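Local atomic coordinates of lipoprotein, putative (Bacillus anthracis, PDB entry 4NOH), a protein that is of unknown function but is a putative lipoprotein of an uncharacterised family and may bind lipid. Residues 4-9 and 140-145; 110-115 and 162-167. One frame throughout, in Å; residues are numbered along the deposited sequence.

How the contacts relate
Two long-range contacts use the chain's first and last strands. From the N terminus, strand 5-10 starts the fold; contact 1 closes a loop of 130 residues when the end of strand 134-142 comes back antiparallel beside it. Contact 2 starts inside that loop, at the 110-115 segment between strands 107-109 and 118-122, and ends beyond it on strand 162-166, so the two loops cross instead of nesting. Strands 134-142, 5-10 and 162-166 lie side by side at one end of the mixed sheet, and 110-115 covers part of the last. The contacts meet where G5 O accepts from V166 N and where V7 packs on V166.

Contact 1: residues 4-9 and 140-145; sequences TGIVMY and ASFKEN
I6 and F142 meet on one face of an antiparallel strand pair whose axes, taken over strands 5-9 and 140-142, approach to 4.8 Å; strands 5-10 and 134-142 are neighbours in the mixed sheet. F142 CB lies 3.5 Å from T4 O; CD1 turns an edge of the ring toward the same oxygen, which sits near the ring plane. Farther out, CE1 reaches I6 CD1 at 3.6 Å and touches I6 CG1, while CZ lies a little farther from the methyl. With CG beside its own backbone N (chi1 -72°), the ring runs alongside strand 5-9. On the same face, M8 CE packs 3.9 Å from A140 CB, brought there by the bend at chi3; helix 12-21 covers both, V15 and T18 on M8, M19 on A140. Between the strands, I6 and A140 form a hydrogen-bonded pair, I6 N to A140 O and A140 N to I6 O, both 2.9 Å. F142 N gives a nearly straight bond to T4 O (169°). At the non-hydrogen-bonded pair G5-S141, G5 CA makes a CH...O contact with A140 O. A water joins T4 OG1 to F142 O. Direction and register thus rest on main-chain bonds, while apolar side chains cover one face.

Contact 2: residues 110-115 and 162-167; sequences GDARKY and EAHMVE
The K114 side chain runs past that of H164 in the opposite direction, placing CG over the centre of the imidazole face, 3.5 Å from the centroid and 8° off the normal, a CH-pi contact. V166 CG1 covers the opposite face, nearer the rim, so the ring is sandwiched between aliphatic carbons. Y9 OH of strand 5-10 hydrogen-bonds H164 NE2, and A112 O approaches H164 CE1 obliquely at 3.5 Å. G110 CA completes this dense part against V166 CG1 at 3.8 Å. D111 N is buried beside it without a polar partner. The bend of K114 at chi2 (-70°) directs the rest of its chain past E162, which it crosses at about a right angle. This side is looser and wet: K114 NZ stays 4.8 Å from E162 OE1, and one water links them, accepting from the amine and donating to the carboxylate. A second water joins Y115 N to the same E162 oxygen. E162 OE2 instead takes the amide of A163 through its anti lone pair and forms a salt bridge with K155. At the other end E167 N donates to D111 OD2 at 2.9 Å, on the syn side but 35° out of the carboxylate plane; D111 OD1 pairs with K62. A packed imidazole and a carboxylate-amide bond therefore fasten the loop to the edge strand, whereas the K114-E162 attraction is probably softened by the intervening water.

Contact 1: residues 4-9 and 140-145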
loop_
_atom_site.group_PDB
_atom_site.type_symbol
_atom_site.label_atom_id
_atom_site.label_comp_id
_atom_site.label_asym_id
_atom_site.label_seq_id
_atom_site.Cartn_x
_atom_site.Cartn_y
_atom_site.Cartn_z
ATOM N N THR A 4 -10.859 -3.320 12.534
ATOM C CA THR A 4 -10.397 -4.665 12.857
ATOM C C THR A 4 -9.319 -5.111 11.879
ATOM O O THR A 4 -8.874 -6.244 11.906
ATOM C CB THR A 4 -11.560 -5.674 12.842
ATOM O OG1 THR A 4 -12.260 -5.557 11.598
ATOM C CG2 THR A 4 -12.532 -5.382 13.970
ATOM N N GLY A 5 -8.888 -4.217 10.992
ATOM C CA GLY A 5 -7.836 -4.557 10.085
ATOM C C GLY A 5 -6.504 -3.954 10.470
ATOM O O GLY A 5 -6.433 -2.894 11.086
ATOM N N ILE A 6 -5.448 -4.645 10.095
ATOM C CA ILE A 6 -4.085 -4.107 10.215
ATOM C C ILE A 6 -3.412 -4.213 8.853
ATOM O O ILE A 6 -3.379 -5.295 8.229
ATOM C CB ILE A 6 -3.216 -4.817 11.267
ATOM C CG1 ILE A 6 -3.906 -4.765 12.653
ATOM C CG2 ILE A 6 -1.843 -4.150 11.324
ATOM C CD1 ILE A 6 -3.190 -5.475 13.796
ATOM N N VAL A 7 -2.911 -3.092 8.362
ATOM C CA VAL A 7 -2.075 -3.061 7.163
ATOM C C VAL A 7 -0.633 -3.020 7.651
ATOM O O VAL A 7 -0.304 -2.231 8.534
ATOM C CB VAL A 7 -2.366 -1.863 6.245
ATOM C CG1 VAL A 7 -1.319 -1.742 5.134
ATOM C CG2 VAL A 7 -3.764 -1.977 5.640
HETATM N N MSE A 8 0.201 -3.871 7.093
HETATM C CA MSE A 8 1.605 -3.972 7.467
HETATM C C MSE A 8 2.460 -3.938 6.228
HETATM O O MSE A 8 2.036 -4.338 5.136
HETATM C CB MSE A 8 1.859 -5.238 8.291
HETATM C CG MSE A 8 1.393 -6.509 7.624
HETATM SE SE MSE A 8 1.307 -8.017 8.915
HETATM C CE MSE A 8 -0.479 -7.605 9.587
ATOM N N TYR A 9 3.698 -3.490 6.390
ATOM C CA TYR A 9 4.601 -3.304 5.292
ATOM C C TYR A 9 5.945 -3.835 5.658
ATOM O O TYR A 9 6.413 -3.621 6.767
ATOM C CB TYR A 9 4.805 -1.815 4.997
ATOM C CG TYR A 9 3.557 -0.994 4.808
ATOM C CD1 TYR A 9 2.873 -0.492 5.907
ATOM C CD2 TYR A 9 3.092 -0.666 3.540
ATOM C CE1 TYR A 9 1.767 0.313 5.751
ATOM C CE2 TYR A 9 1.961 0.138 3.363
ATOM C CZ TYR A 9 1.293 0.612 4.478
ATOM O OH TYR A 9 0.151 1.366 4.305
ATOM N N ALA A 140 -4.354 -7.784 7.113
ATOM C CA ALA A 140 -4.914 -8.849 7.948
ATOM C C ALA A 140 -6.214 -8.347 8.588
ATOM O O ALA A 140 -6.222 -7.303 9.262
ATOM C CB ALA A 140 -3.939 -9.242 9.024
ATOM N N SER A 141 -7.302 -9.060 8.366
ATOM C CA SER A 141 -8.589 -8.717 8.941
ATOM C C SER A 141 -8.802 -9.650 10.126
ATOM O O SER A 141 -8.841 -10.859 9.963
ATOM C CB SER A 141 -9.682 -8.832 7.877
ATOM O OG SER A 141 -9.395 -7.989 6.746
ATOM N N PHE A 142 -8.897 -9.089 11.330
ATOM C CA PHE A 142 -9.006 -9.885 12.541
ATOM C C PHE A 142 -10.441 -10.209 12.907
ATOM O O PHE A 142 -11.353 -9.423 12.636
ATOM C CB PHE A 142 -8.288 -9.164 13.686
ATOM C CG PHE A 142 -6.790 -9.183 13.550
ATOM C CD1 PHE A 142 -6.141 -8.337 12.650
ATOM C CD2 PHE A 142 -6.027 -10.090 14.282
ATOM C CE1 PHE A 142 -4.765 -8.398 12.506
ATOM C CE2 PHE A 142 -4.649 -10.136 14.157
ATOM C CZ PHE A 142 -4.021 -9.310 13.250
ATOM N N LYS A 143 -10.635 -11.378 13.503
ATOM C CA LYS A 143 -11.954 -11.803 13.945
ATOM C C LYS A 143 -12.517 -10.815 14.945
ATOM O O LYS A 143 -13.714 -10.503 14.920
ATOM C CB LYS A 143 -11.903 -13.200 14.565
ATOM C CG LYS A 143 -11.467 -14.287 13.588
ATOM C CD LYS A 143 -11.244 -15.607 14.289
ATOM C CE LYS A 143 -10.617 -16.617 13.352
ATOM N NZ LYS A 143 -10.360 -17.905 14.064
ATOM N N GLU A 144 -11.652 -10.316 15.816
ATOM C CA GLU A 144 -12.053 -9.359 16.830
ATOM C C GLU A 144 -11.034 -8.234 16.945
ATOM O O GLU A 144 -9.873 -8.370 16.556
ATOM C CB GLU A 144 -12.212 -10.054 18.192
ATOM C CG GLU A 144 -13.107 -11.294 18.158
ATOM C CD GLU A 144 -13.592 -11.778 19.519
ATOM O OE1 GLU A 144 -12.877 -11.619 20.532
ATOM O OE2 GLU A 144 -14.718 -12.341 19.567
ATOM N N ASN A 145 -11.497 -7.113 17.487
ATOM C CA ASN A 145 -10.673 -5.951 17.744
ATOM C C ASN A 145 -9.248 -6.302 18.194
ATOM O O ASN A 145 -9.056 -6.791 19.306
ATOM C CB ASN A 145 -11.336 -5.167 18.893
ATOM C CG ASN A 145 -10.592 -3.910 19.230
ATOM O OD1 ASN A 145 -9.756 -3.450 18.447
ATOM N ND2 ASN A 145 -10.892 -3.335 20.386
HETATM O O HOH W 1 -11.776 -7.827 10.355
#

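Contact 2: residues 110-115 and 162-167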
loop_
_atom_site.group_PDB
_atom_site.type_symbol
_atom_site.label_atom_id
_atom_site.label_comp_id
_atom_site.label_asym_id
_atom_site.label_seq_id
_atom_site.Cartn_x
_atom_site.Cartn_y
_atom_site.Cartn_z
ATOM N N GLY A 110 -4.828 2.156 3.002
ATOM C CA GLY A 110 -5.374 2.154 4.346
ATOM C C GLY A 110 -5.917 3.507 4.744
ATOM O O GLY A 110 -6.402 4.285 3.898
ATOM N N ASP A 111 -5.819 3.826 6.027
ATOM C CA ASP A 111 -6.496 5.016 6.548
ATOM C C ASP A 111 -5.622 6.226 6.825
ATOM O O ASP A 111 -6.119 7.298 7.223
ATOM C CB ASP A 111 -7.305 4.630 7.792
ATOM C CG ASP A 111 -8.412 3.596 7.502
ATOM O OD1 ASP A 111 -8.550 3.112 6.374
ATOM O OD2 ASP A 111 -9.169 3.257 8.433
ATOM N N ALA A 112 -4.343 6.087 6.517
ATOM C CA ALA A 112 -3.373 7.140 6.728
ATOM C C ALA A 112 -2.189 6.871 5.820
ATOM O O ALA A 112 -1.956 5.729 5.406
ATOM C CB ALA A 112 -2.915 7.115 8.181
ATOM N N ARG A 113 -1.404 7.895 5.549
ATOM C CA ARG A 113 -0.202 7.764 4.757
ATOM C C ARG A 113 0.885 7.126 5.590
ATOM O O ARG A 113 1.413 7.740 6.519
ATOM C CB ARG A 113 0.255 9.134 4.321
ATOM C CG ARG A 113 1.391 9.080 3.290
ATOM C CD ARG A 113 1.953 10.459 2.938
ATOM N NE ARG A 113 0.793 11.303 2.749
ATOM C CZ ARG A 113 0.036 11.295 1.664
ATOM N NH1 ARG A 113 0.429 10.661 0.560
ATOM N NH2 ARG A 113 -1.097 11.945 1.684
ATOM N N LYS A 114 1.213 5.886 5.306
ATOM C CA LYS A 114 2.221 5.156 6.052
ATOM C C LYS A 114 3.203 4.515 5.078
ATOM O O LYS A 114 2.844 4.192 3.952
ATOM C CB LYS A 114 1.545 4.078 6.913
ATOM C CG LYS A 114 0.662 4.618 8.006
ATOM C CD LYS A 114 1.441 5.294 9.105
ATOM C CE LYS A 114 0.526 5.792 10.192
ATOM N NZ LYS A 114 1.250 6.470 11.311
ATOM N N TYR A 115 4.456 4.378 5.530
ATOM C CA TYR A 115 5.520 3.657 4.814
ATOM C C TYR A 115 6.140 4.366 3.612
ATOM O O TYR A 115 7.269 4.074 3.231
ATOM C CB TYR A 115 5.051 2.262 4.398
ATOM C CG TYR A 115 6.171 1.292 4.043
ATOM C CD1 TYR A 115 7.074 0.896 5.005
ATOM C CD2 TYR A 115 6.262 0.706 2.773
ATOM C CE1 TYR A 115 8.067 -0.004 4.709
ATOM C CE2 TYR A 115 7.270 -0.218 2.484
ATOM C CZ TYR A 115 8.151 -0.554 3.478
ATOM O OH TYR A 115 9.165 -1.458 3.245
ATOM N N GLU A 162 6.405 -1.305 9.280
ATOM C CA GLU A 162 5.363 -0.364 9.608
ATOM C C GLU A 162 4.030 -1.097 9.633
ATOM O O GLU A 162 3.872 -2.139 9.011
ATOM C CB GLU A 162 5.343 0.742 8.542
ATOM C CG GLU A 162 4.325 1.855 8.770
ATOM C CD GLU A 162 4.478 2.559 10.112
ATOM O OE1 GLU A 162 4.978 3.707 10.134
ATOM O OE2 GLU A 162 4.146 1.957 11.163
ATOM N N ALA A 163 3.097 -0.573 10.418
ATOM C CA ALA A 163 1.774 -1.152 10.535
ATOM C C ALA A 163 0.810 -0.104 11.033
ATOM O O ALA A 163 1.187 0.796 11.768
ATOM C CB ALA A 163 1.781 -2.358 11.470
ATOM N N HIS A 164 -0.449 -0.209 10.607
ATOM C CA HIS A 164 -1.484 0.704 11.051
ATOM C C HIS A 164 -2.840 0.040 11.040
ATOM O O HIS A 164 -3.078 -0.913 10.273
ATOM C CB HIS A 164 -1.475 2.057 10.285
ATOM C CG HIS A 164 -1.557 1.963 8.787
ATOM N ND1 HIS A 164 -2.385 2.778 8.050
ATOM C CD2 HIS A 164 -0.855 1.237 7.887
ATOM C CE1 HIS A 164 -2.201 2.543 6.758
ATOM N NE2 HIS A 164 -1.258 1.634 6.633
HETATM N N MSE A 165 -3.728 0.551 11.884
HETATM C CA MSE A 165 -5.090 0.061 11.974
HETATM C C MSE A 165 -5.901 0.659 10.865
HETATM O O MSE A 165 -5.829 1.877 10.591
HETATM C CB MSE A 165 -5.749 0.516 13.270
HETATM C CG MSE A 165 -5.029 -0.050 14.492
HETATM SE SE MSE A 165 -5.421 -1.952 14.805
HETATM C CE MSE A 165 -7.353 -2.103 14.473
ATOM N N VAL A 166 -6.754 -0.165 10.276
ATOM C CA VAL A 166 -7.577 0.285 9.193
ATOM C C VAL A 166 -8.977 -0.290 9.268
ATOM O O VAL A 166 -9.186 -1.355 9.831
ATOM C CB VAL A 166 -6.962 -0.106 7.818
ATOM C CG1 VAL A 166 -5.524 0.398 7.683
ATOM C CG2 VAL A 166 -7.007 -1.621 7.565
ATOM N N GLU A 167 -9.941 0.428 8.697
ATOM C CA GLU A 167 -11.305 -0.078 8.600
ATOM C C GLU A 167 -11.386 -0.935 7.343
ATOM O O GLU A 167 -11.001 -0.501 6.247
ATOM C CB GLU A 167 -12.314 1.071 8.570
ATOM C CG GLU A 167 -12.307 1.843 9.874
ATOM C CD GLU A 167 -13.429 2.848 10.001
ATOM O OE1 GLU A 167 -14.024 3.237 8.974
ATOM O OE2 GLU A 167 -13.706 3.257 11.153
HETATM O O HOH W 2 3.624 4.816 12.287
HETATM O O HOH W 3 5.204 5.453 8.089
#